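Local coordinates for protein beta-galactosidase (Geobacillus stearothermophilus, PDB 4OIF) that probably hydrolyses terminal non-reducing beta-D-galactose residues of beta-D-galactosides, as a zinc-binding homotrimer of glycoside hydrolase family 42, at residues A[60-65]-A[94-99]; A[19-24]-A[34-39]; A[53-58]-A[127-132]; A[231-236]-A[275-280]. All blocks are in the same frame, centred on the assembly; numbering follows the deposited sequence. Where two conformers were deposited one is given.

Contact 1 of 4, residues A[60-65]-A[94-99]; sequences PEEGVY and PAWLSQ
W96 lies with one indole face against the backbone of E61 and E62 and the first side-chain carbons of E62, and two CH-pi approaches define the fit. E62 CB stands 3.9 Å from the centroid of the six-membered ring, 20° off its normal, while E61 CA is 4.1 Å from the centroid of the five-membered ring. With chi1 at 55°, W96 CG sits between its own N and carbonyl carbon, and the opposite face rests near P94 CB, at the N-cap, and L97 CB, in the first turn of the same helix. E62 runs across the indole nearly at right angles: CG is anti to the backbone N (chi1 -162°) and touches W96 CZ3 at 3.6 Å, and the extended chain carries the carboxylate on to K100, a salt bridge through OE1, and to the Y101 hydroxyl through OE2. P60 O comes within 3.1 Å of W96 CD1, but NE1 spends its hydrogen on the carbonyl of E59. The 60-65 segment is shaped by a type II turn, closed by V64 N to E61 O at 3.1 Å. With T201 and Q205 of the second subunit packing on E61 and W96, the arrangement belongs to the beta-alpha loops of a TIM barrel, here lying at a trimer interface.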
loop_
_atom_site.group_PDB
_atom_site.type_symbol
_atom_site.label_atom_id
_atom_site.label_comp_id
_atom_site.label_asym_id
_atom_site.label_seq_id
_atom_site.Cartn_x
_atom_site.Cartn_y
_atom_site.Cartn_z
ATOM N N PRO A 60 33.244 17.219 -18.313
ATOM C CA PRO A 60 32.041 17.205 -19.145
ATOM C C PRO A 60 32.013 16.014 -20.101
ATOM O O PRO A 60 30.965 15.409 -20.320
ATOM C CB PRO A 60 32.128 18.537 -19.897
ATOM C CG PRO A 60 33.516 18.973 -19.755
ATOM C CD PRO A 60 33.963 18.492 -18.438
ATOM N N GLU A 61 33.172 15.678 -20.652
ATOM C CA GLU A 61 33.344 14.425 -21.369
ATOM C C GLU A 61 34.583 13.733 -20.825
ATOM O O GLU A 61 35.399 14.380 -20.168
ATOM C CB GLU A 61 33.452 14.680 -22.873
ATOM C CG GLU A 61 32.182 15.280 -23.442
ATOM C CD GLU A 61 32.406 15.997 -24.743
ATOM O OE1 GLU A 61 33.570 16.034 -25.208
ATOM O OE2 GLU A 61 31.411 16.522 -25.293
ATOM N N GLU A 62 34.731 12.435 -21.089
ATOM C CA GLU A 62 35.843 11.672 -20.520
ATOM C C GLU A 62 37.213 12.253 -20.921
ATOM O O GLU A 62 37.463 12.540 -22.093
ATOM C CB GLU A 62 35.742 10.204 -20.930
ATOM C CG GLU A 62 36.568 9.254 -20.056
ATOM C CD GLU A 62 36.306 7.798 -20.372
ATOM O OE1 GLU A 62 35.518 7.530 -21.303
ATOM O OE2 GLU A 62 36.878 6.919 -19.691
ATOM N N GLY A 63 38.077 12.461 -19.923
ATOM C CA GLY A 63 39.432 12.943 -20.147
ATOM C C GLY A 63 39.521 14.409 -20.532
ATOM O O GLY A 63 40.595 14.920 -20.836
ATOM N N VAL A 64 38.378 15.079 -20.514
ATOM C CA VAL A 64 38.274 16.475 -20.897
ATOM C C VAL A 64 37.872 17.304 -19.684
ATOM O O VAL A 64 36.718 17.264 -19.263
ATOM C CB VAL A 64 37.234 16.657 -22.006
ATOM C CG1 VAL A 64 37.192 18.095 -22.465
ATOM C CG2 VAL A 64 37.518 15.708 -23.161
ATOM N N TYR A 65 38.810 18.061 -19.126
ATOM C CA TYR A 65 38.566 18.719 -17.842
ATOM C C TYR A 65 38.315 20.213 -17.926
ATOM O O TYR A 65 38.809 20.909 -18.816
ATOM C CB TYR A 65 39.729 18.454 -16.891
ATOM C CG TYR A 65 39.937 16.982 -16.665
ATOM C CD1 TYR A 65 39.094 16.265 -15.814
ATOM C CD2 TYR A 65 40.958 16.295 -17.323
ATOM C CE1 TYR A 65 39.263 14.903 -15.621
ATOM C CE2 TYR A 65 41.142 14.929 -17.134
ATOM C CZ TYR A 65 40.292 14.238 -16.282
ATOM O OH TYR A 65 40.476 12.889 -16.084
ATOM N N PRO A 94 28.582 11.181 -14.122
ATOM C CA PRO A 94 28.034 11.755 -15.362
ATOM C C PRO A 94 27.351 10.713 -16.255
ATOM O O PRO A 94 27.651 9.521 -16.143
ATOM C CB PRO A 94 29.272 12.336 -16.051
ATOM C CG PRO A 94 30.254 12.564 -14.920
ATOM C CD PRO A 94 30.026 11.439 -13.978
ATOM N N ALA A 95 26.447 11.150 -17.130
ATOM C CA ALA A 95 25.765 10.222 -18.027
ATOM C C ALA A 95 26.731 9.489 -18.993
ATOM O O ALA A 95 26.474 8.317 -19.376
ATOM C CB ALA A 95 24.697 10.950 -18.799
ATOM N N TRP A 96 27.843 10.137 -19.371
ATOM C CA TRP A 96 28.784 9.476 -20.292
ATOM C C TRP A 96 29.366 8.249 -19.622
ATOM O O TRP A 96 29.540 7.206 -20.258
ATOM C CB TRP A 96 29.913 10.411 -20.797
ATOM C CG TRP A 96 30.768 11.137 -19.774
ATOM C CD1 TRP A 96 30.659 12.448 -19.408
ATOM C CD2 TRP A 96 31.880 10.614 -19.036
ATOM N NE1 TRP A 96 31.610 12.766 -18.475
ATOM C CE2 TRP A 96 32.374 11.660 -18.227
ATOM C CE3 TRP A 96 32.504 9.364 -18.974
ATOM C CZ2 TRP A 96 33.452 11.492 -17.359
ATOM C CZ3 TRP A 96 33.574 9.195 -18.113
ATOM C CH2 TRP A 96 34.037 10.252 -17.317
ATOM N N LEU A 97 29.614 8.367 -18.323
ATOM C CA LEU A 97 30.240 7.296 -17.565
ATOM C C LEU A 97 29.336 6.075 -17.459
ATOM O O LEU A 97 29.770 4.964 -17.716
ATOM C CB LEU A 97 30.629 7.797 -16.176
ATOM C CG LEU A 97 31.848 7.114 -15.551
ATOM C CD1 LEU A 97 32.527 8.048 -14.551
ATOM C CD2 LEU A 97 31.491 5.775 -14.903
ATOM N N SER A 98 28.086 6.278 -17.067
ATOM C CA SER A 98 27.124 5.188 -17.070
ATOM C C SER A 98 27.042 4.578 -18.468
ATOM O O SER A 98 26.971 3.357 -18.614
ATOM C CB SER A 98 25.733 5.666 -16.621
ATOM O OG SER A 98 25.761 6.223 -15.314
ATOM N N GLN A 99 27.068 5.422 -19.500
ATOM C CA GLN A 99 26.833 4.910 -20.846
ATOM C C GLN A 99 27.969 4.018 -21.334
ATOM O O GLN A 99 27.732 2.965 -21.920
ATOM C CB GLN A 99 26.613 6.059 -21.826
ATOM C CG GLN A 99 26.136 5.611 -23.196
ATOM C CD GLN A 99 25.933 6.775 -24.157
ATOM O OE1 GLN A 99 26.784 7.663 -24.275
ATOM N NE2 GLN A 99 24.799 6.780 -24.840
#

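Contact 2 of 4, residues A[19-24]-A[34-39]; sequences GDYNPD and QADLEL
Y21 and D36 meet through one hydrogen bond, in which the phenol OH donates to D36 OD2 over 2.8 Å. Along the helical segment, A35 contributes to the framework just before the contact, its carbonyl O accepting L39 N at 2.9 Å. D36 follows and carries the interaction. OD2 lies at the edge of the Y21 ring, near its plane, also 3.2 Å from CE1; the ring and carboxylate planes stand 85° apart, and the hydroxyl reaches OD2 on its anti side, 32° out of the carboxylate plane. The other oxygen, OD1, is held by W362 NE1 and by a salt bridge to R363 NE, so both oxygens of this buried group are engaged, and the arginine would be expected to favour its charged form. L37 comes next and turns to D76 and R79 of helix 68-79, whereas L39 packs on W362. Y21 CG is anti to the backbone N (chi1 176°), which carries the ring across to the helix, and P23 CD lies over the ring centre, 3.4 Å above the plane. A phenylalanine in place of Y21 would probably leave D36 OD2 without its buried hydroxyl donor. This buried hydrogen bond ties strand 16-21 to helix 30-42 in the first beta-alpha-beta unit of the TIM barrel.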
loop_
_atom_site.group_PDB
_atom_site.type_symbol
_atom_site.label_atom_id
_atom_site.label_comp_id
_atom_site.label_asym_id
_atom_site.label_seq_id
_atom_site.Cartn_x
_atom_site.Cartn_y
_atom_site.Cartn_z
ATOM N N GLY A 19 27.411 26.542 3.912
ATOM C CA GLY A 19 26.839 25.298 3.415
ATOM C C GLY A 19 27.124 24.941 1.956
ATOM O O GLY A 19 28.042 25.472 1.326
ATOM N N ASP A 20 26.336 24.020 1.417
ATOM C CA ASP A 20 26.538 23.583 0.044
ATOM C C ASP A 20 26.401 24.751 -0.929
ATOM O O ASP A 20 25.402 25.481 -0.929
ATOM C CB ASP A 20 25.550 22.475 -0.320
ATOM C CG ASP A 20 25.892 21.142 0.335
ATOM O OD1 ASP A 20 26.435 21.135 1.460
ATOM O OD2 ASP A 20 25.626 20.094 -0.284
ATOM N N TYR A 21 27.421 24.939 -1.751
ATOM C CA TYR A 21 27.410 26.021 -2.725
ATOM C C TYR A 21 27.617 25.409 -4.113
ATOM O O TYR A 21 28.584 24.671 -4.336
ATOM C CB TYR A 21 28.484 27.078 -2.380
ATOM C CG TYR A 21 28.603 28.197 -3.388
ATOM C CD1 TYR A 21 27.476 28.875 -3.824
ATOM C CD2 TYR A 21 29.840 28.584 -3.894
ATOM C CE1 TYR A 21 27.561 29.890 -4.747
ATOM C CE2 TYR A 21 29.937 29.608 -4.825
ATOM C CZ TYR A 21 28.786 30.253 -5.248
ATOM O OH TYR A 21 28.840 31.275 -6.173
ATOM N N ASN A 22 26.698 25.700 -5.035
ATOM C CA ASN A 22 26.708 25.063 -6.358
ATOM C C ASN A 22 26.764 26.021 -7.537
ATOM O O ASN A 22 25.849 26.047 -8.360
ATOM C CB ASN A 22 25.480 24.174 -6.506
ATOM C CG ASN A 22 25.464 23.056 -5.499
ATOM O OD1 ASN A 22 26.346 22.202 -5.510
ATOM N ND2 ASN A 22 24.471 23.053 -4.617
ATOM N N PRO A 23 27.851 26.798 -7.634
ATOM C CA PRO A 23 28.027 27.737 -8.743
ATOM C C PRO A 23 28.093 27.020 -10.086
ATOM O O PRO A 23 27.847 27.646 -11.112
ATOM C CB PRO A 23 29.363 28.416 -8.419
ATOM C CG PRO A 23 30.097 27.404 -7.594
ATOM C CD PRO A 23 29.041 26.755 -6.765
ATOM N N ASP A 24 28.403 25.729 -10.074
ATOM C CA ASP A 24 28.468 24.953 -11.308
ATOM C C ASP A 24 27.103 24.915 -12.015
ATOM O O ASP A 24 27.011 24.581 -13.195
ATOM C CB ASP A 24 28.991 23.526 -11.029
ATOM C CG ASP A 24 28.353 22.878 -9.792
ATOM O OD1 ASP A 24 28.303 23.514 -8.706
ATOM O OD2 ASP A 24 27.896 21.719 -9.906
ATOM N N GLN A 34 28.467 36.839 -8.863
ATOM C CA GLN A 34 28.914 38.064 -8.223
ATOM C C GLN A 34 28.019 38.391 -7.030
ATOM O O GLN A 34 28.497 38.771 -5.962
ATOM C CB GLN A 34 28.922 39.210 -9.226
ATOM C CG GLN A 34 29.706 40.428 -8.792
ATOM C CD GLN A 34 30.010 41.342 -9.970
ATOM O OE1 GLN A 34 29.960 40.918 -11.131
ATOM N NE2 GLN A 34 30.329 42.602 -9.680
ATOM N N ALA A 35 26.717 38.215 -7.211
ATOM C CA ALA A 35 25.775 38.536 -6.156
ATOM C C ALA A 35 25.992 37.604 -4.972
ATOM O O ALA A 35 25.893 38.018 -3.817
ATOM C CB ALA A 35 24.342 38.442 -6.673
ATOM N N ASP A 36 26.305 36.349 -5.279
ATOM C CA ASP A 36 26.612 35.337 -4.278
ATOM C C ASP A 36 27.627 35.818 -3.237
ATOM O O ASP A 36 27.440 35.598 -2.043
ATOM C CB ASP A 36 27.144 34.066 -4.958
ATOM C CG ASP A 36 26.028 33.159 -5.460
ATOM O OD1 ASP A 36 24.894 33.276 -4.944
ATOM O OD2 ASP A 36 26.286 32.331 -6.365
ATOM N N LEU A 37 28.692 36.473 -3.690
ATOM C CA LEU A 37 29.769 36.874 -2.794
ATOM C C LEU A 37 29.309 37.986 -1.840
ATOM O O LEU A 37 29.532 37.921 -0.615
ATOM C CB LEU A 37 30.990 37.303 -3.612
ATOM C CG LEU A 37 31.633 36.224 -4.505
ATOM C CD1 LEU A 37 32.790 36.758 -5.372
ATOM C CD2 LEU A 37 32.096 35.035 -3.669
ATOM N N GLU A 38 28.642 38.987 -2.404
ATOM C CA GLU A 38 28.068 40.088 -1.639
ATOM C C GLU A 38 27.091 39.564 -0.595
ATOM O O GLU A 38 27.132 39.958 0.577
ATOM C CB GLU A 38 27.371 41.081 -2.578
ATOM C CG GLU A 38 28.314 41.691 -3.620
ATOM C CD GLU A 38 27.615 42.165 -4.882
ATOM O OE1 GLU A 38 26.373 42.040 -4.977
ATOM O OE2 GLU A 38 28.323 42.649 -5.796
ATOM N N LEU A 39 26.226 38.648 -1.010
ATOM C CA LEU A 39 25.226 38.111 -0.088
ATOM C C LEU A 39 25.878 37.207 0.965
ATOM O O LEU A 39 25.391 37.078 2.090
ATOM C CB LEU A 39 24.142 37.357 -0.849
ATOM C CG LEU A 39 23.413 38.173 -1.916
ATOM C CD1 LEU A 39 22.017 37.603 -2.201
ATOM C CD2 LEU A 39 23.346 39.651 -1.556
#

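Contact 3 of 4, residues A[53-58]-A[127-132]; sequences FAWSAL and SVYREK
W55 and Y129 touch at their outer corners: the indole CZ3 is 3.3 Å from Y129 OH, which lies at the indole edge near its plane, and 3.6 Å from Y129 CE1. The two side chains slide past one another in opposite directions. Their six-membered rings are inclined by only 30°, yet the centroids are 5.7 Å apart, so the pair is slid apart with little overlap. K132 adds the third element, its chain crossing the indole at about a right angle with CB 4.1 Å from W55 CZ2.

In the next shell, each polar group is held by something other than its neighbour in this pair. W55 NE1 bonds to E59 OE1, and Y129 OH gives its hydrogen to the carbonyl O of S90. P94 and L97 pack on the indole from one neighbouring loop and helix. W55 CG, anti to its N at chi1 -160°, carries the ring from the short helix 55-58 toward helix 127-144. Further out, H122 meets the Y129 ring, the side chain of C123, a zinc ligand, is about 6 Å from that of Y129, and S197 of the second subunit packs on W55. Replacing W55 by an alanine would probably open a gap between the two helices and leave E59 OE1 without its indole donor. The chemistry is therefore that of van der Waals contact between aromatic rims and the lysine's CB, with hydrogen bonds to E59 and S90 probably helping to fix where each ring sits.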
loop_
_atom_site.group_PDB
_atom_site.type_symbol
_atom_site.label_atom_id
_atom_site.label_comp_id
_atom_site.label_asym_id
_atom_site.label_seq_id
_atom_site.Cartn_x
_atom_site.Cartn_y
_atom_site.Cartn_z
ATOM N N PHE A 53 28.202 17.612 -6.436
ATOM C CA PHE A 53 27.678 16.968 -7.623
ATOM C C PHE A 53 28.243 17.605 -8.880
ATOM O O PHE A 53 27.542 17.749 -9.884
ATOM C CB PHE A 53 26.152 17.021 -7.613
ATOM C CG PHE A 53 25.552 16.383 -6.396
ATOM C CD1 PHE A 53 25.529 15.000 -6.267
ATOM C CD2 PHE A 53 25.045 17.154 -5.371
ATOM C CE1 PHE A 53 24.992 14.393 -5.143
ATOM C CE2 PHE A 53 24.506 16.556 -4.241
ATOM C CZ PHE A 53 24.486 15.170 -4.125
ATOM N N ALA A 54 29.530 17.941 -8.835
ATOM C CA ALA A 54 30.150 18.733 -9.895
ATOM C C ALA A 54 30.988 17.934 -10.901
ATOM O O ALA A 54 31.729 18.528 -11.693
ATOM C CB ALA A 54 30.999 19.812 -9.275
ATOM N N TRP A 55 30.853 16.609 -10.897
ATOM C CA TRP A 55 31.654 15.768 -11.783
ATOM C C TRP A 55 31.454 16.148 -13.252
ATOM O O TRP A 55 32.415 16.354 -14.004
ATOM C CB TRP A 55 31.320 14.288 -11.571
ATOM C CG TRP A 55 32.406 13.347 -12.070
ATOM C CD1 TRP A 55 33.324 13.597 -13.050
ATOM C CD2 TRP A 55 32.681 12.020 -11.598
ATOM N NE1 TRP A 55 34.146 12.507 -13.225
ATOM C CE2 TRP A 55 33.779 11.529 -12.342
ATOM C CE3 TRP A 55 32.106 11.199 -10.621
ATOM C CZ2 TRP A 55 34.311 10.259 -12.139
ATOM C CZ3 TRP A 55 32.642 9.937 -10.419
ATOM C CH2 TRP A 55 33.734 9.480 -11.174
ATOM N N SER A 56 30.196 16.251 -13.648
ATOM C CA SER A 56 29.864 16.578 -15.017
ATOM C C SER A 56 30.359 17.981 -15.383
ATOM O O SER A 56 30.595 18.268 -16.551
ATOM C CB SER A 56 28.353 16.450 -15.221
ATOM O OG SER A 56 27.925 17.135 -16.374
ATOM N N ALA A 57 30.531 18.850 -14.390
ATOM C CA ALA A 57 31.058 20.188 -14.644
ATOM C C ALA A 57 32.576 20.175 -14.692
ATOM O O ALA A 57 33.191 21.020 -15.337
ATOM C CB ALA A 57 30.577 21.168 -13.582
ATOM N N LEU A 58 33.172 19.224 -13.979
ATOM C CA LEU A 58 34.618 19.092 -13.916
ATOM C C LEU A 58 35.145 18.275 -15.094
ATOM O O LEU A 58 36.225 18.541 -15.619
ATOM C CB LEU A 58 35.031 18.434 -12.601
ATOM C CG LEU A 58 34.789 19.299 -11.369
ATOM C CD1 LEU A 58 34.987 18.493 -10.098
ATOM C CD2 LEU A 58 35.754 20.466 -11.421
ATOM N N SER A 127 35.347 -2.020 -10.351
ATOM C CA SER A 127 36.729 -1.558 -10.312
ATOM C C SER A 127 36.868 -0.270 -11.110
ATOM O O SER A 127 37.707 0.597 -10.790
ATOM C CB SER A 127 37.686 -2.625 -10.847
ATOM O OG SER A 127 37.379 -2.974 -12.179
ATOM N N VAL A 128 36.030 -0.140 -12.130
ATOM C CA VAL A 128 36.048 1.036 -12.970
ATOM C C VAL A 128 35.641 2.273 -12.171
ATOM O O VAL A 128 36.300 3.311 -12.248
ATOM C CB VAL A 128 35.127 0.850 -14.174
ATOM C CG1 VAL A 128 34.774 2.199 -14.803
ATOM C CG2 VAL A 128 35.773 -0.087 -15.171
ATOM N N TYR A 129 34.577 2.162 -11.382
ATOM C CA TYR A 129 34.106 3.327 -10.659
ATOM C C TYR A 129 35.079 3.691 -9.536
ATOM O O TYR A 129 35.318 4.873 -9.264
ATOM C CB TYR A 129 32.694 3.105 -10.109
ATOM C CG TYR A 129 32.035 4.418 -9.820
ATOM C CD1 TYR A 129 31.906 5.379 -10.822
ATOM C CD2 TYR A 129 31.580 4.727 -8.548
ATOM C CE1 TYR A 129 31.324 6.600 -10.567
ATOM C CE2 TYR A 129 30.989 5.949 -8.284
ATOM C CZ TYR A 129 30.867 6.882 -9.295
ATOM O OH TYR A 129 30.272 8.097 -9.031
ATOM N N ARG A 130 35.654 2.674 -8.904
ATOM C CA ARG A 130 36.677 2.889 -7.884
ATOM C C ARG A 130 37.876 3.643 -8.461
ATOM O O ARG A 130 38.365 4.618 -7.861
ATOM C CB ARG A 130 37.109 1.549 -7.274
ATOM C CG ARG A 130 36.119 1.039 -6.246
ATOM C CD ARG A 130 36.373 -0.393 -5.822
ATOM N NE ARG A 130 35.370 -0.821 -4.843
ATOM C CZ ARG A 130 35.590 -0.917 -3.533
ATOM N NH1 ARG A 130 36.789 -0.637 -3.039
ATOM N NH2 ARG A 130 34.616 -1.310 -2.722
ATOM N N GLU A 131 38.309 3.225 -9.650
ATOM C CA GLU A 131 39.425 3.883 -10.326
ATOM C C GLU A 131 39.122 5.310 -10.811
ATOM O O GLU A 131 39.945 6.211 -10.631
ATOM C CB GLU A 131 39.903 3.022 -11.495
ATOM C CG GLU A 131 40.676 1.788 -11.031
ATOM C CD GLU A 131 40.987 0.801 -12.149
ATOM O OE1 GLU A 131 40.906 1.188 -13.338
ATOM O OE2 GLU A 131 41.312 -0.369 -11.829
ATOM N N LYS A 132 37.958 5.526 -11.415
ATOM C CA LYS A 132 37.632 6.855 -11.914
ATOM C C LYS A 132 37.417 7.848 -10.765
ATOM O O LYS A 132 37.893 9.007 -10.841
ATOM C CB LYS A 132 36.407 6.797 -12.824
ATOM C CG LYS A 132 36.641 6.006 -14.117
ATOM C CD LYS A 132 36.524 6.886 -15.355
ATOM C CE LYS A 132 36.930 6.135 -16.625
ATOM N NZ LYS A 132 38.404 5.845 -16.716
#

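Contact 4 of 4, residues A[231-236]-A[275-280]; sequences QTISFF and AKHLDV
In the TIM barrel, I233 and F236 of the long helix 218-246 pack on H277 and L278, in the loop that leads into barrel strand 282-284. The CH-pi contact is well defined: I233 CG2 stands 3.3 Å from the H277 ring centroid and 6° off the normal, practically over the middle of the face. CG2 reaches that spot because it is the branch anti to the backbone N, while CG1 (chi1 -64°) takes CD1 to the same ring, 3.9 Å from H277 CD2. The imidazole is fixed in rotation by E237 OE2, which is hydrogen-bonded to ND1. One helical turn after I233, F236 CG is also anti to its N, and its ring reaches past H277 to L278. F236 CE2 is 3.5 Å from the carbonyl O of H277 and 3.9 Å from H277 CB. F236 also packs on I252, and L278 on T254 and F256, so strand 252-259 backs both side chains and the pair sits in the layer between helix and barrel wall. At the I233 end, F274 of helix 271-274 adds further packing. L278 CD2 touches F236 CZ at 3.4 Å.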
loop_
_atom_site.group_PDB
_atom_site.type_symbol
_atom_site.label_atom_id
_atom_site.label_comp_id
_atom_site.label_asym_id
_atom_site.label_seq_id
_atom_site.Cartn_x
_atom_site.Cartn_y
_atom_site.Cartn_z
ATOM N N GLN A 231 31.791 -2.944 2.398
ATOM C CA GLN A 231 32.113 -2.656 1.027
ATOM C C GLN A 231 31.976 -1.160 0.740
ATOM O O GLN A 231 32.766 -0.587 -0.042
ATOM C CB GLN A 231 31.230 -3.500 0.092
ATOM C CG GLN A 231 31.674 -3.476 -1.369
ATOM C CD GLN A 231 32.959 -4.202 -1.666
ATOM O OE1 GLN A 231 33.910 -4.174 -0.889
ATOM N NE2 GLN A 231 33.001 -4.855 -2.824
ATOM N N THR A 232 31.012 -0.523 1.408
ATOM C CA THR A 232 30.884 0.937 1.340
ATOM C C THR A 232 32.140 1.629 1.906
ATOM O O THR A 232 32.726 2.510 1.261
ATOM C CB THR A 232 29.632 1.415 2.098
ATOM O OG1 THR A 232 28.470 0.941 1.421
ATOM C CG2 THR A 232 29.569 2.921 2.167
ATOM N N ILE A 233 32.569 1.199 3.094
ATOM C CA ILE A 233 33.766 1.755 3.721
ATOM C C ILE A 233 35.013 1.529 2.865
ATOM O O ILE A 233 35.814 2.442 2.672
ATOM C CB ILE A 233 34.001 1.163 5.102
ATOM C CG1 ILE A 233 32.854 1.546 6.030
ATOM C CG2 ILE A 233 35.322 1.659 5.675
ATOM C CD1 ILE A 233 33.059 1.078 7.483
ATOM N N SER A 234 35.159 0.323 2.332
ATOM C CA SER A 234 36.236 0.010 1.390
ATOM C C SER A 234 36.236 0.972 0.183
ATOM O O SER A 234 37.310 1.456 -0.239
ATOM C CB SER A 234 36.117 -1.447 0.924
ATOM O OG SER A 234 36.825 -1.683 -0.284
ATOM N N PHE A 235 35.043 1.258 -0.355
ATOM C CA PHE A 235 34.926 2.233 -1.439
ATOM C C PHE A 235 35.428 3.593 -0.993
ATOM O O PHE A 235 36.132 4.289 -1.736
ATOM C CB PHE A 235 33.483 2.357 -1.924
ATOM C CG PHE A 235 33.320 3.223 -3.151
ATOM C CD1 PHE A 235 33.228 4.608 -3.043
ATOM C CD2 PHE A 235 33.235 2.650 -4.418
ATOM C CE1 PHE A 235 33.077 5.408 -4.182
ATOM C CE2 PHE A 235 33.075 3.442 -5.559
ATOM C CZ PHE A 235 33.000 4.828 -5.436
ATOM N N PHE A 236 35.041 3.976 0.219
ATOM C CA PHE A 236 35.480 5.242 0.795
ATOM C C PHE A 236 37.016 5.346 0.903
ATOM O O PHE A 236 37.613 6.373 0.573
ATOM C CB PHE A 236 34.839 5.419 2.173
ATOM C CG PHE A 236 35.520 6.433 3.041
ATOM C CD1 PHE A 236 35.159 7.773 2.979
ATOM C CD2 PHE A 236 36.512 6.048 3.935
ATOM C CE1 PHE A 236 35.784 8.720 3.783
ATOM C CE2 PHE A 236 37.143 6.990 4.744
ATOM C CZ PHE A 236 36.781 8.328 4.667
ATOM N N ALA A 275 32.692 5.496 11.556
ATOM C CA ALA A 275 33.273 6.608 12.307
ATOM C C ALA A 275 34.774 6.441 12.521
ATOM O O ALA A 275 35.529 7.424 12.509
ATOM C CB ALA A 275 32.565 6.760 13.640
ATOM N N LYS A 276 35.192 5.192 12.725
ATOM C CA LYS A 276 36.607 4.866 12.894
ATOM C C LYS A 276 37.439 5.258 11.671
ATOM O O LYS A 276 38.651 5.394 11.771
ATOM C CB LYS A 276 36.797 3.376 13.166
ATOM C CG LYS A 276 36.056 2.813 14.378
ATOM C CD LYS A 276 36.436 1.353 14.586
ATOM C CE LYS A 276 35.411 0.617 15.428
ATOM N NZ LYS A 276 35.093 1.414 16.636
ATOM N N HIS A 277 36.791 5.444 10.525
ATOM C CA HIS A 277 37.515 5.759 9.294
ATOM C C HIS A 277 37.525 7.250 8.969
ATOM O O HIS A 277 38.166 7.668 8.013
ATOM C CB HIS A 277 36.923 4.976 8.114
ATOM C CG HIS A 277 37.022 3.489 8.276
ATOM N ND1 HIS A 277 37.985 2.733 7.641
ATOM C CD2 HIS A 277 36.299 2.624 9.029
ATOM C CE1 HIS A 277 37.838 1.464 7.981
ATOM N NE2 HIS A 277 36.820 1.370 8.819
ATOM N N LEU A 278 36.827 8.047 9.770
ATOM C CA LEU A 278 36.723 9.478 9.514
ATOM C C LEU A 278 37.539 10.297 10.512
ATOM O O LEU A 278 37.807 9.840 11.621
ATOM C CB LEU A 278 35.260 9.912 9.564
ATOM C CG LEU A 278 34.295 9.179 8.630
ATOM C CD1 LEU A 278 32.864 9.653 8.894
ATOM C CD2 LEU A 278 34.671 9.386 7.171
ATOM N N ASP A 279 37.944 11.501 10.113
ATOM C CA ASP A 279 38.647 12.395 11.033
ATOM C C ASP A 279 37.625 13.088 11.919
ATOM O O ASP A 279 37.868 13.330 13.098
ATOM C CB ASP A 279 39.489 13.436 10.278
ATOM C CG ASP A 279 40.600 12.806 9.461
ATOM O OD1 ASP A 279 41.115 11.741 9.880
ATOM O OD2 ASP A 279 40.957 13.370 8.400
ATOM N N VAL A 280 36.471 13.393 11.334
ATOM C CA VAL A 280 35.436 14.131 12.032
ATOM C C VAL A 280 34.058 13.669 11.537
ATOM O O VAL A 280 33.880 13.339 10.358
ATOM C CB VAL A 280 35.632 15.680 11.857
ATOM C CG1 VAL A 280 35.696 16.054 10.395
ATOM C CG2 VAL A 280 34.550 16.475 12.590
#

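How the contacts relate
From the N terminus, contact 2 closes first, joining strand 16-21 to helix 30-42 over a short loop. Contact 3 then opens at 53-58 and closes on helix 127-144, and contact 1, from 60-65 to 94-99, falls wholly within that span. Contact 4 follows in series between helix 218-246 and the loop before strand 282-284; none cross. D24 of contact 2 packs on A54 and A57 of contact 3. Contacts 1 and 3 share packing of P94 and L97 on W55 and a long, weak E62-K132 ion pair, and both border the second subunit. R130 probably hydrogen-bonds S234, linking contact 3 to contact 4 and helix 127-144 to helix 218-246.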